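Local atomic coordinates of restriction endonuclease S subunits (Thermoanaerobacter tengcongensis, PDB entry 3OKG), a protein that probably binds DNA as the specificity subunit of a type I restriction-modification methyltransferase, which is built from M and S polypeptides. Residues A[192-195]-A[196-200]; A[207-210]-A[211-215]; A[328-331]-A[332-336]; A[372-375]-A[376-380]. One frame throughout, in Å; residues are numbered along the deposited sequence.

Contact 1: residues A[192-195]-A[196-200]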
loop_
_atom_site.group_PDB
_atom_site.type_symbol
_atom_site.label_atom_id
_atom_site.label_comp_id
_atom_site.label_asym_id
_atom_site.label_seq_id
_atom_site.Cartn_x
_atom_site.Cartn_y
_atom_site.Cartn_z
ATOM N N ARG A 192 -6.290 -12.196 -3.940
ATOM C CA ARG A 192 -7.199 -11.698 -2.888
ATOM C C ARG A 192 -7.095 -12.534 -1.613
ATOM O O ARG A 192 -7.079 -11.993 -0.495
ATOM C CB ARG A 192 -8.658 -11.718 -3.358
ATOM C CG ARG A 192 -8.887 -11.207 -4.776
ATOM C CD ARG A 192 -8.525 -9.729 -4.911
ATOM N NE ARG A 192 -9.695 -8.856 -4.769
ATOM C CZ ARG A 192 -9.792 -7.876 -3.877
ATOM N NH1 ARG A 192 -8.777 -7.634 -3.054
ATOM N NH2 ARG A 192 -10.888 -7.128 -3.812
ATOM N N GLU A 193 -7.049 -13.854 -1.776
ATOM C CA GLU A 193 -6.991 -14.760 -0.622
ATOM C C GLU A 193 -5.769 -14.430 0.225
ATOM O O GLU A 193 -5.803 -14.485 1.448
ATOM C CB GLU A 193 -6.796 -16.179 -1.110
ATOM C CG GLU A 193 -7.926 -17.151 -1.041
ATOM C CD GLU A 193 -7.379 -18.601 -0.991
ATOM O OE1 GLU A 193 -7.538 -19.296 0.053
ATOM O OE2 GLU A 193 -6.751 -19.030 -1.988
ATOM N N VAL A 194 -4.655 -14.187 -0.450
ATOM C CA VAL A 194 -3.399 -13.909 0.245
ATOM C C VAL A 194 -3.444 -12.574 0.965
ATOM O O VAL A 194 -2.978 -12.453 2.109
ATOM C CB VAL A 194 -2.196 -14.028 -0.727
ATOM C CG1 VAL A 194 -0.895 -13.496 -0.085
ATOM C CG2 VAL A 194 -2.046 -15.450 -1.155
ATOM N N ARG A 195 -4.034 -11.564 0.324
ATOM C CA ARG A 195 -4.211 -10.273 0.982
ATOM C C ARG A 195 -4.994 -10.392 2.271
ATOM O O ARG A 195 -4.595 -9.802 3.279
ATOM C CB ARG A 195 -4.880 -9.237 0.054
ATOM C CG ARG A 195 -4.217 -9.129 -1.275
ATOM C CD ARG A 195 -4.746 -7.946 -2.064
ATOM N NE ARG A 195 -4.052 -6.736 -1.662
ATOM C CZ ARG A 195 -4.589 -5.799 -0.899
ATOM N NH1 ARG A 195 -5.844 -5.927 -0.484
ATOM N NH2 ARG A 195 -3.875 -4.736 -0.565
ATOM N N ARG A 196 -6.092 -11.159 2.241
ATOM C CA ARG A 196 -6.927 -11.378 3.426
ATOM C C ARG A 196 -6.148 -12.088 4.509
ATOM O O ARG A 196 -6.220 -11.735 5.687
ATOM C CB ARG A 196 -8.151 -12.232 3.093
ATOM C CG ARG A 196 -9.292 -11.473 2.474
ATOM C CD ARG A 196 -10.267 -12.408 1.722
ATOM N NE ARG A 196 -10.917 -11.597 0.700
ATOM C CZ ARG A 196 -11.404 -12.042 -0.450
ATOM N NH1 ARG A 196 -11.333 -13.330 -0.762
ATOM N NH2 ARG A 196 -11.948 -11.177 -1.295
ATOM N N LEU A 197 -5.403 -13.104 4.102
ATOM C CA LEU A 197 -4.599 -13.867 5.040
ATOM C C LEU A 197 -3.597 -12.939 5.741
ATOM O O LEU A 197 -3.421 -13.012 6.956
ATOM C CB LEU A 197 -3.844 -14.955 4.278
ATOM C CG LEU A 197 -3.150 -15.970 5.180
ATOM C CD1 LEU A 197 -4.163 -16.713 6.061
ATOM C CD2 LEU A 197 -2.331 -16.932 4.299
ATOM N N ARG A 198 -2.935 -12.099 4.951
ATOM C CA ARG A 198 -1.952 -11.160 5.472
ATOM C C ARG A 198 -2.603 -10.263 6.511
ATOM O O ARG A 198 -2.088 -10.099 7.616
ATOM C CB ARG A 198 -1.362 -10.317 4.341
ATOM C CG ARG A 198 -0.164 -9.476 4.754
ATOM C CD ARG A 198 0.926 -9.510 3.695
ATOM N NE ARG A 198 0.374 -9.502 2.342
ATOM C CZ ARG A 198 0.884 -10.187 1.324
ATOM N NH1 ARG A 198 1.960 -10.941 1.501
ATOM N NH2 ARG A 198 0.317 -10.120 0.128
ATOM N N ALA A 199 -3.760 -9.712 6.160
ATOM C CA ALA A 199 -4.522 -8.876 7.078
ATOM C C ALA A 199 -4.777 -9.596 8.402
ATOM O O ALA A 199 -4.669 -8.994 9.471
ATOM C CB ALA A 199 -5.837 -8.451 6.442
ATOM N N GLU A 200 -5.117 -10.879 8.328
ATOM C CA GLU A 200 -5.387 -11.651 9.526
ATOM C C GLU A 200 -4.100 -11.813 10.325
ATOM O O GLU A 200 -4.123 -11.693 11.557
ATOM C CB GLU A 200 -5.990 -13.018 9.189
ATOM C CG GLU A 200 -7.414 -12.937 8.690
ATOM C CD GLU A 200 -7.905 -14.248 8.104
ATOM O OE1 GLU A 200 -7.140 -15.238 8.132
ATOM O OE2 GLU A 200 -9.055 -14.284 7.609
#

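Contact 2: residues A[207-210]-A[211-215]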
loop_
_atom_site.group_PDB
_atom_site.type_symbol
_atom_site.label_atom_id
_atom_site.label_comp_id
_atom_site.label_asym_id
_atom_site.label_seq_id
_atom_site.Cartn_x
_atom_site.Cartn_y
_atom_site.Cartn_z
ATOM N N LEU A 207 -1.286 -8.578 18.166
ATOM C CA LEU A 207 -1.833 -9.048 19.429
ATOM C C LEU A 207 -0.783 -9.849 20.206
ATOM O O LEU A 207 -0.627 -9.708 21.428
ATOM C CB LEU A 207 -3.077 -9.898 19.162
ATOM C CG LEU A 207 -4.248 -9.737 20.125
ATOM C CD1 LEU A 207 -5.522 -10.321 19.512
ATOM C CD2 LEU A 207 -3.920 -10.392 21.449
ATOM N N LEU A 208 -0.061 -10.692 19.486
ATOM C CA LEU A 208 1.062 -11.422 20.058
ATOM C C LEU A 208 2.095 -10.499 20.728
ATOM O O LEU A 208 2.574 -10.787 21.831
ATOM C CB LEU A 208 1.749 -12.252 18.972
ATOM C CG LEU A 208 2.973 -13.043 19.428
ATOM C CD1 LEU A 208 2.698 -13.789 20.740
ATOM C CD2 LEU A 208 3.430 -14.000 18.347
ATOM N N MET A 209 2.455 -9.416 20.052
ATOM C CA MET A 209 3.474 -8.506 20.580
ATOM C C MET A 209 2.958 -7.883 21.871
ATOM O O MET A 209 3.628 -7.916 22.912
ATOM C CB MET A 209 3.795 -7.409 19.576
ATOM C CG MET A 209 4.679 -6.297 20.119
ATOM S SD MET A 209 6.302 -6.945 20.595
ATOM C CE MET A 209 7.078 -6.840 19.021
ATOM N N GLN A 210 1.755 -7.327 21.786
ATOM C CA GLN A 210 1.095 -6.697 22.924
ATOM C C GLN A 210 0.982 -7.652 24.129
ATOM O O GLN A 210 1.291 -7.273 25.260
ATOM C CB GLN A 210 -0.267 -6.148 22.477
ATOM C CG GLN A 210 -1.088 -5.477 23.562
ATOM C CD GLN A 210 -2.385 -4.883 23.021
ATOM O OE1 GLN A 210 -2.374 -3.845 22.354
ATOM N NE2 GLN A 210 -3.510 -5.541 23.313
ATOM N N THR A 211 0.580 -8.895 23.874
ATOM C CA THR A 211 0.501 -9.937 24.893
ATOM C C THR A 211 1.864 -10.279 25.496
ATOM O O THR A 211 1.999 -10.462 26.721
ATOM C CB THR A 211 -0.129 -11.234 24.312
ATOM O OG1 THR A 211 -1.498 -10.988 23.969
ATOM C CG2 THR A 211 -0.063 -12.361 25.323
ATOM N N ALA A 212 2.877 -10.381 24.647
ATOM C CA ALA A 212 4.225 -10.693 25.126
ATOM C C ALA A 212 4.775 -9.573 26.037
ATOM O O ALA A 212 5.399 -9.851 27.049
ATOM C CB ALA A 212 5.182 -10.950 23.952
ATOM N N LEU A 213 4.544 -8.320 25.666
ATOM C CA LEU A 213 5.073 -7.205 26.437
ATOM C C LEU A 213 4.371 -7.155 27.794
ATOM O O LEU A 213 5.019 -6.969 28.824
ATOM C CB LEU A 213 4.892 -5.888 25.693
ATOM C CG LEU A 213 5.711 -5.705 24.389
ATOM C CD1 LEU A 213 5.171 -4.538 23.582
ATOM C CD2 LEU A 213 7.170 -5.447 24.716
ATOM N N ALA A 214 3.047 -7.323 27.785
ATOM C CA ALA A 214 2.236 -7.338 29.019
ATOM C C ALA A 214 2.694 -8.399 30.012
ATOM O O ALA A 214 2.617 -8.218 31.227
ATOM C CB ALA A 214 0.754 -7.535 28.693
ATOM N N GLU A 215 3.168 -9.517 29.498
ATOM C CA GLU A 215 3.624 -10.596 30.357
ATOM C C GLU A 215 4.974 -10.276 30.999
ATOM O O GLU A 215 5.174 -10.491 32.204
ATOM C CB GLU A 215 3.699 -11.879 29.530
ATOM C CG GLU A 215 4.099 -13.097 30.274
ATOM C CD GLU A 215 3.639 -14.336 29.551
ATOM O OE1 GLU A 215 3.186 -14.195 28.394
ATOM O OE2 GLU A 215 3.719 -15.439 30.132
#

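Contact 3: residues A[328-331]-A[332-336]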
loop_
_atom_site.group_PDB
_atom_site.type_symbol
_atom_site.label_atom_id
_atom_site.label_comp_id
_atom_site.label_asym_id
_atom_site.label_seq_id
_atom_site.Cartn_x
_atom_site.Cartn_y
_atom_site.Cartn_z
ATOM N N LEU A 328 14.639 -0.053 26.149
ATOM C CA LEU A 328 13.896 0.452 25.002
ATOM C C LEU A 328 12.510 -0.181 24.871
ATOM O O LEU A 328 11.515 0.520 24.655
ATOM C CB LEU A 328 14.691 0.212 23.711
ATOM C CG LEU A 328 14.248 1.065 22.525
ATOM C CD1 LEU A 328 14.328 2.522 22.908
ATOM C CD2 LEU A 328 15.125 0.795 21.282
ATOM N N TYR A 329 12.436 -1.502 24.953
ATOM C CA TYR A 329 11.131 -2.162 24.901
ATOM C C TYR A 329 10.210 -1.685 26.015
ATOM O O TYR A 329 9.009 -1.506 25.814
ATOM C CB TYR A 329 11.277 -3.669 25.003
ATOM C CG TYR A 329 11.465 -4.327 23.660
ATOM C CD1 TYR A 329 12.638 -5.010 23.364
ATOM C CD2 TYR A 329 10.474 -4.246 22.681
ATOM C CE1 TYR A 329 12.827 -5.617 22.126
ATOM C CE2 TYR A 329 10.653 -4.841 21.432
ATOM C CZ TYR A 329 11.831 -5.512 21.168
ATOM O OH TYR A 329 12.014 -6.104 19.946
ATOM N N TYR A 330 10.777 -1.493 27.203
ATOM C CA TYR A 330 9.960 -1.088 28.358
ATOM C C TYR A 330 9.389 0.304 28.137
ATOM O O TYR A 330 8.198 0.524 28.318
ATOM C CB TYR A 330 10.807 -1.099 29.625
ATOM C CG TYR A 330 9.999 -0.937 30.902
ATOM C CD1 TYR A 330 8.984 -1.818 31.215
ATOM C CD2 TYR A 330 10.282 0.095 31.800
ATOM C CE1 TYR A 330 8.248 -1.678 32.391
ATOM C CE2 TYR A 330 9.557 0.242 32.969
ATOM C CZ TYR A 330 8.556 -0.640 33.263
ATOM O OH TYR A 330 7.828 -0.515 34.420
ATOM N N LEU A 331 10.241 1.234 27.714
ATOM C CA LEU A 331 9.817 2.607 27.458
ATOM C C LEU A 331 8.761 2.686 26.362
ATOM O O LEU A 331 7.837 3.495 26.438
ATOM C CB LEU A 331 11.007 3.491 27.073
ATOM C CG LEU A 331 12.077 3.743 28.138
ATOM C CD1 LEU A 331 13.241 4.500 27.510
ATOM C CD2 LEU A 331 11.541 4.488 29.368
ATOM N N HIS A 332 8.897 1.840 25.352
ATOM C CA HIS A 332 7.925 1.792 24.266
ATOM C C HIS A 332 6.595 1.294 24.803
ATOM O O HIS A 332 5.572 1.933 24.587
ATOM C CB HIS A 332 8.423 0.916 23.110
ATOM C CG HIS A 332 7.624 1.066 21.849
ATOM N ND1 HIS A 332 6.913 0.026 21.287
ATOM C CD2 HIS A 332 7.414 2.140 21.049
ATOM C CE1 HIS A 332 6.308 0.450 20.191
ATOM N NE2 HIS A 332 6.595 1.729 20.024
ATOM N N TYR A 333 6.619 0.167 25.516
ATOM C CA TYR A 333 5.437 -0.369 26.181
ATOM C C TYR A 333 4.758 0.649 27.101
ATOM O O TYR A 333 3.541 0.655 27.222
ATOM C CB TYR A 333 5.805 -1.637 26.956
ATOM C CG TYR A 333 4.742 -2.161 27.893
ATOM C CD1 TYR A 333 3.534 -2.656 27.411
ATOM C CD2 TYR A 333 4.966 -2.196 29.264
ATOM C CE1 TYR A 333 2.567 -3.154 28.279
ATOM C CE2 TYR A 333 4.016 -2.682 30.135
ATOM C CZ TYR A 333 2.820 -3.159 29.649
ATOM O OH TYR A 333 1.886 -3.640 30.550
ATOM N N LEU A 334 5.548 1.505 27.746
ATOM C CA LEU A 334 5.019 2.513 28.659
ATOM C C LEU A 334 4.592 3.801 27.959
ATOM O O LEU A 334 4.217 4.764 28.624
ATOM C CB LEU A 334 6.070 2.900 29.704
ATOM C CG LEU A 334 6.508 1.925 30.798
ATOM C CD1 LEU A 334 7.348 2.684 31.838
ATOM C CD2 LEU A 334 5.310 1.240 31.441
ATOM N N GLU A 335 4.669 3.848 26.633
ATOM C CA GLU A 335 4.459 5.123 25.943
ATOM C C GLU A 335 3.126 5.828 26.288
ATOM O O GLU A 335 3.112 7.031 26.546
ATOM C CB GLU A 335 4.657 4.992 24.427
ATOM C CG GLU A 335 4.850 6.338 23.728
ATOM C CD GLU A 335 5.423 6.211 22.322
ATOM O OE1 GLU A 335 5.456 7.235 21.602
ATOM O OE2 GLU A 335 5.843 5.096 21.935
ATOM N N PRO A 336 2.009 5.083 26.297
ATOM C CA PRO A 336 0.722 5.697 26.664
ATOM C C PRO A 336 0.744 6.358 28.042
ATOM O O PRO A 336 0.202 7.453 28.196
ATOM C CB PRO A 336 -0.248 4.516 26.670
ATOM C CG PRO A 336 0.373 3.502 25.754
ATOM C CD PRO A 336 1.864 3.678 25.871
#

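Contact 4: residues A[372-375]-A[376-380]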
loop_
_atom_site.group_PDB
_atom_site.type_symbol
_atom_site.label_atom_id
_atom_site.label_comp_id
_atom_site.label_asym_id
_atom_site.label_seq_id
_atom_site.Cartn_x
_atom_site.Cartn_y
_atom_site.Cartn_z
ATOM N N VAL A 372 14.722 -10.344 25.019
ATOM C CA VAL A 372 14.880 -9.379 23.910
ATOM C C VAL A 372 14.965 -10.110 22.548
ATOM O O VAL A 372 14.408 -9.665 21.544
ATOM C CB VAL A 372 16.110 -8.438 24.101
ATOM C CG1 VAL A 372 16.504 -7.760 22.805
ATOM C CG2 VAL A 372 15.798 -7.335 25.138
ATOM N N ALA A 373 15.667 -11.230 22.513
ATOM C CA ALA A 373 15.756 -11.994 21.265
ATOM C C ALA A 373 14.354 -12.440 20.799
ATOM O O ALA A 373 14.018 -12.367 19.621
ATOM C CB ALA A 373 16.662 -13.181 21.452
ATOM N N TYR A 374 13.527 -12.871 21.741
ATOM C CA TYR A 374 12.162 -13.274 21.423
ATOM C C TYR A 374 11.304 -12.112 20.916
ATOM O O TYR A 374 10.631 -12.236 19.901
ATOM C CB TYR A 374 11.502 -13.951 22.621
ATOM C CG TYR A 374 10.021 -14.156 22.451
ATOM C CD1 TYR A 374 9.531 -15.113 21.557
ATOM C CD2 TYR A 374 9.112 -13.411 23.183
ATOM C CE1 TYR A 374 8.164 -15.314 21.387
ATOM C CE2 TYR A 374 7.731 -13.611 23.032
ATOM C CZ TYR A 374 7.268 -14.563 22.133
ATOM O OH TYR A 374 5.911 -14.764 21.969
ATOM N N LEU A 375 11.312 -10.991 21.636
ATOM C CA LEU A 375 10.565 -9.800 21.229
ATOM C C LEU A 375 11.037 -9.256 19.880
ATOM O O LEU A 375 10.239 -8.753 19.101
ATOM C CB LEU A 375 10.713 -8.681 22.285
ATOM C CG LEU A 375 10.081 -8.954 23.664
ATOM C CD1 LEU A 375 10.357 -7.735 24.588
ATOM C CD2 LEU A 375 8.590 -9.228 23.553
ATOM N N ASP A 376 12.344 -9.301 19.644
ATOM C CA ASP A 376 12.895 -8.817 18.388
ATOM C C ASP A 376 12.295 -9.592 17.219
ATOM O O ASP A 376 12.001 -9.005 16.177
ATOM C CB ASP A 376 14.415 -8.986 18.359
ATOM C CG ASP A 376 15.140 -7.892 19.119
ATOM O OD1 ASP A 376 14.499 -6.891 19.518
ATOM O OD2 ASP A 376 16.361 -8.046 19.302
ATOM N N GLN A 377 12.143 -10.905 17.389
ATOM C CA GLN A 377 11.564 -11.727 16.312
ATOM C C GLN A 377 10.139 -11.251 15.977
ATOM O O GLN A 377 9.798 -11.037 14.827
ATOM C CB GLN A 377 11.594 -13.213 16.703
ATOM C CG GLN A 377 10.799 -14.135 15.803
ATOM C CD GLN A 377 11.671 -14.936 14.837
ATOM O OE1 GLN A 377 12.801 -14.546 14.512
ATOM N NE2 GLN A 377 11.144 -16.070 14.375
ATOM N N ILE A 378 9.306 -11.067 16.996
ATOM C CA ILE A 378 7.946 -10.584 16.788
ATOM C C ILE A 378 7.917 -9.172 16.200
ATOM O O ILE A 378 7.137 -8.865 15.285
ATOM C CB ILE A 378 7.159 -10.554 18.112
ATOM C CG1 ILE A 378 7.195 -11.920 18.803
ATOM C CG2 ILE A 378 5.746 -10.082 17.868
ATOM C CD1 ILE A 378 6.582 -11.888 20.237
ATOM N N GLN A 379 8.749 -8.295 16.739
ATOM C CA GLN A 379 8.778 -6.909 16.266
ATOM C C GLN A 379 9.135 -6.861 14.784
ATOM O O GLN A 379 8.566 -6.081 14.022
ATOM C CB GLN A 379 9.769 -6.082 17.097
ATOM C CG GLN A 379 10.149 -4.725 16.530
ATOM C CD GLN A 379 11.351 -4.123 17.272
ATOM O OE1 GLN A 379 12.511 -4.399 16.948
ATOM N NE2 GLN A 379 11.070 -3.314 18.283
ATOM N N GLN A 380 10.065 -7.707 14.369
ATOM C CA GLN A 380 10.441 -7.729 12.958
ATOM C C GLN A 380 9.301 -8.249 12.104
ATOM O O GLN A 380 9.148 -7.850 10.947
ATOM C CB GLN A 380 11.685 -8.589 12.738
ATOM C CG GLN A 380 12.940 -7.988 13.324
ATOM C CD GLN A 380 14.011 -9.031 13.555
ATOM O OE1 GLN A 380 13.869 -10.183 13.132
ATOM N NE2 GLN A 380 15.090 -8.637 14.237
#

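Contact 1: residues A[192-195]-A[196-200]
In Arg196, CG stands beside the backbone N (chi1 -81°) and the chain then runs extended to NE, which lays the guanidinium back over Arg192. Arg198 starts the other way. Its CG is anti to the backbone N (chi1 -170°), and bends at chi2 and chi3 fold the guanidinium back to Val194. Both pairs are i to i+4 neighbours on helix 174-216, in a part predicted to form a coiled coil. CB of Arg192 lies over one face of the Arg196 guanidinium, displaced toward its rim, with CB to NH2 at 3.9 Å. The second pair touches through Val194 CG1 and Arg198 NH2, 3.6 Å apart, where the two side chains cross obliquely. Val194 O sits above one face of that guanidinium, also off centre. The same oxygen takes the backbone bond from Arg198 N at 2.9 Å.

Arg195 NE forms a salt bridge with Glu395 of helix 392-407, and Arg198 NH2 adds a long, weak ion pair to the same carboxylate. Both arginines thus share one acidic group, which probably offsets their like charges. Arg196 NH1 makes a long, weak ion pair with Glu189. The backbone under these side chains is regular helix. Ala199 N bonds to Arg195 O at 3.0 Å, with an N-H...O angle of 166°.

Contact 2: residues A[207-210]-A[211-215]
The carbonyl group of Leu207 is the flat group that Thr211 meets here, and two donors of Thr211 reach its oxygen. Thr211 OG1 stands above the carbonyl plane, 41° out of it, and donates to Leu207 O at 3.0 Å. Thr211 N lies closer to that plane, tilted by 20°, and bonds to the same Leu207 O at 2.8 Å. The hydroxyl can do this because OG1 stands beside its own backbone N (chi1 -66°), on the side that faces back down the helix. The polar side chain is thus turned in on the backbone. Leu207 CD2 packs beside the hydroxyl, 3.5 Å from Thr211 OG1.

These are i to i+4 contacts near the end of helix 174-216. This helix runs antiparallel to helix 365-388, as expected for the paired long helices of a type I specificity subunit. Leu208 and Ala212 lie against Tyr374 of the partner helix.

A second i to i+4 pair is apolar. The bend of Met209 at chi2 carries its sulfur alongside Leu213. Met209 CG is 3.9 Å from Leu213 CD1, and Met209 SD is 4.0 Å from Leu213 CG. Leu213 is buried, and its side chain touches Tyr329 and Tyr333 of helix 324-333. In the backbone of the same pair, Leu213 N bonds to Met209 O at 2.9 Å, with the donor nearly along the C=O axis.

Contact 3: residues A[328-331]-A[332-336]
Leu334 sits on one face of the Tyr330 ring in a CH-pi contact. Its CG is 4.1 Å from the ring centroid and only 10° off the ring normal, so it stands over the centre. Tyr330 CG is anti to the backbone N (chi1 -170°), and this swings the ring forward along the helix to the residue one turn on. The CD1 branch of Leu334 makes the closest apolar touch, 3.5 Å from Tyr330 CE2. Tyr333 adds a looser one, with its CD2 4.5 Å from Tyr330 CD1.

The backbone hydrogen bonds show a helix coming to a break. Tyr333 N bonds to Tyr329 O at 2.9 Å, nearly straight at 172°. Leu334 N bonds to Tyr330 O at 2.9 Å and makes a weak second bond to Leu331 O at 3.3 Å. The next amide changes register: Glu335 N bonds to His332 O at 2.9 Å. Leu334 is therefore the joint between helices 324-333 and 335-338.

Tyr330 OH is hydrogen-bonded to Phe359 O, which probably helps hold the ring under Leu334. Phe217 meets the same ring edge-to-face. In the second DNA specificity domain, the turn packs on two strands: Tyr330 touches strand 359-362, while Leu328 and Leu331 lie against strand 300-302.

Contact 4: residues A[372-375]-A[376-380]
Val372 O accepts the backbone N of Asp376 at 2.8 Å, one of the shortest bonds of this turn. The Asp376 side chain crowds the same oxygen. Its CG stands beside the backbone N (chi1 -80°), which leaves Asp376 CG 3.1 Å from Val372 O. Both carboxylate oxygens are also near this carbonyl, but acceptor faces acceptor and no hydrogen bond forms. Asp376 OD1 is hydrogen-bonded to Tyr329 OH of helix 324-333. Val372 CG1 packs on the other oxygen, 3.5 Å from Asp376 OD2.

The turn belongs to helix 365-388, in a part predicted as coiled coil and packed against helix 174-216. Leu375 is buried and touches Tyr329.

The apolar i to i+4 pair is Tyr374 and Ile378. Tyr374 CG is anti to the backbone N (chi1 169°), and this puts the ring on the carbonyl side, standing out from the helix beside Ile378. Ile378 CG1 lies above one ring face, 4.2 Å from the plane and offset toward the rim. Its CD1 methyl reaches farther, to 3.3 Å from Tyr374 CZ, a tight fit. The helix is slightly loose beneath this pair. Tyr374 O receives two weak bonds, from Ile378 N at 3.4 Å and from Gln377 N at 3.2 Å. Gln377 N also bonds to Ala373 O. One residue later the bonding is firm again, with Gln379 N to Leu375 O at 2.8 Å.

Overall arrangement
Contacts 1 and 2 are successive parts of helix 174-216, with centres about 23 Å apart. Contact 1 is a surface site of arginines and charge pairs with helix 392-407. Contacts 2, 3 and 4 are partly buried and meet one another. Contact 2 is largely apolar and packs on both others, for instance with Met209 CE 3.7 Å from Ile378 CG2 of contact 4. Contacts 3 and 4 share the second DNA specificity domain and are joined by a hydrogen bond between a tyrosine and an aspartate. Contact 3 alone marks a helix break; the others lie within continuous helix.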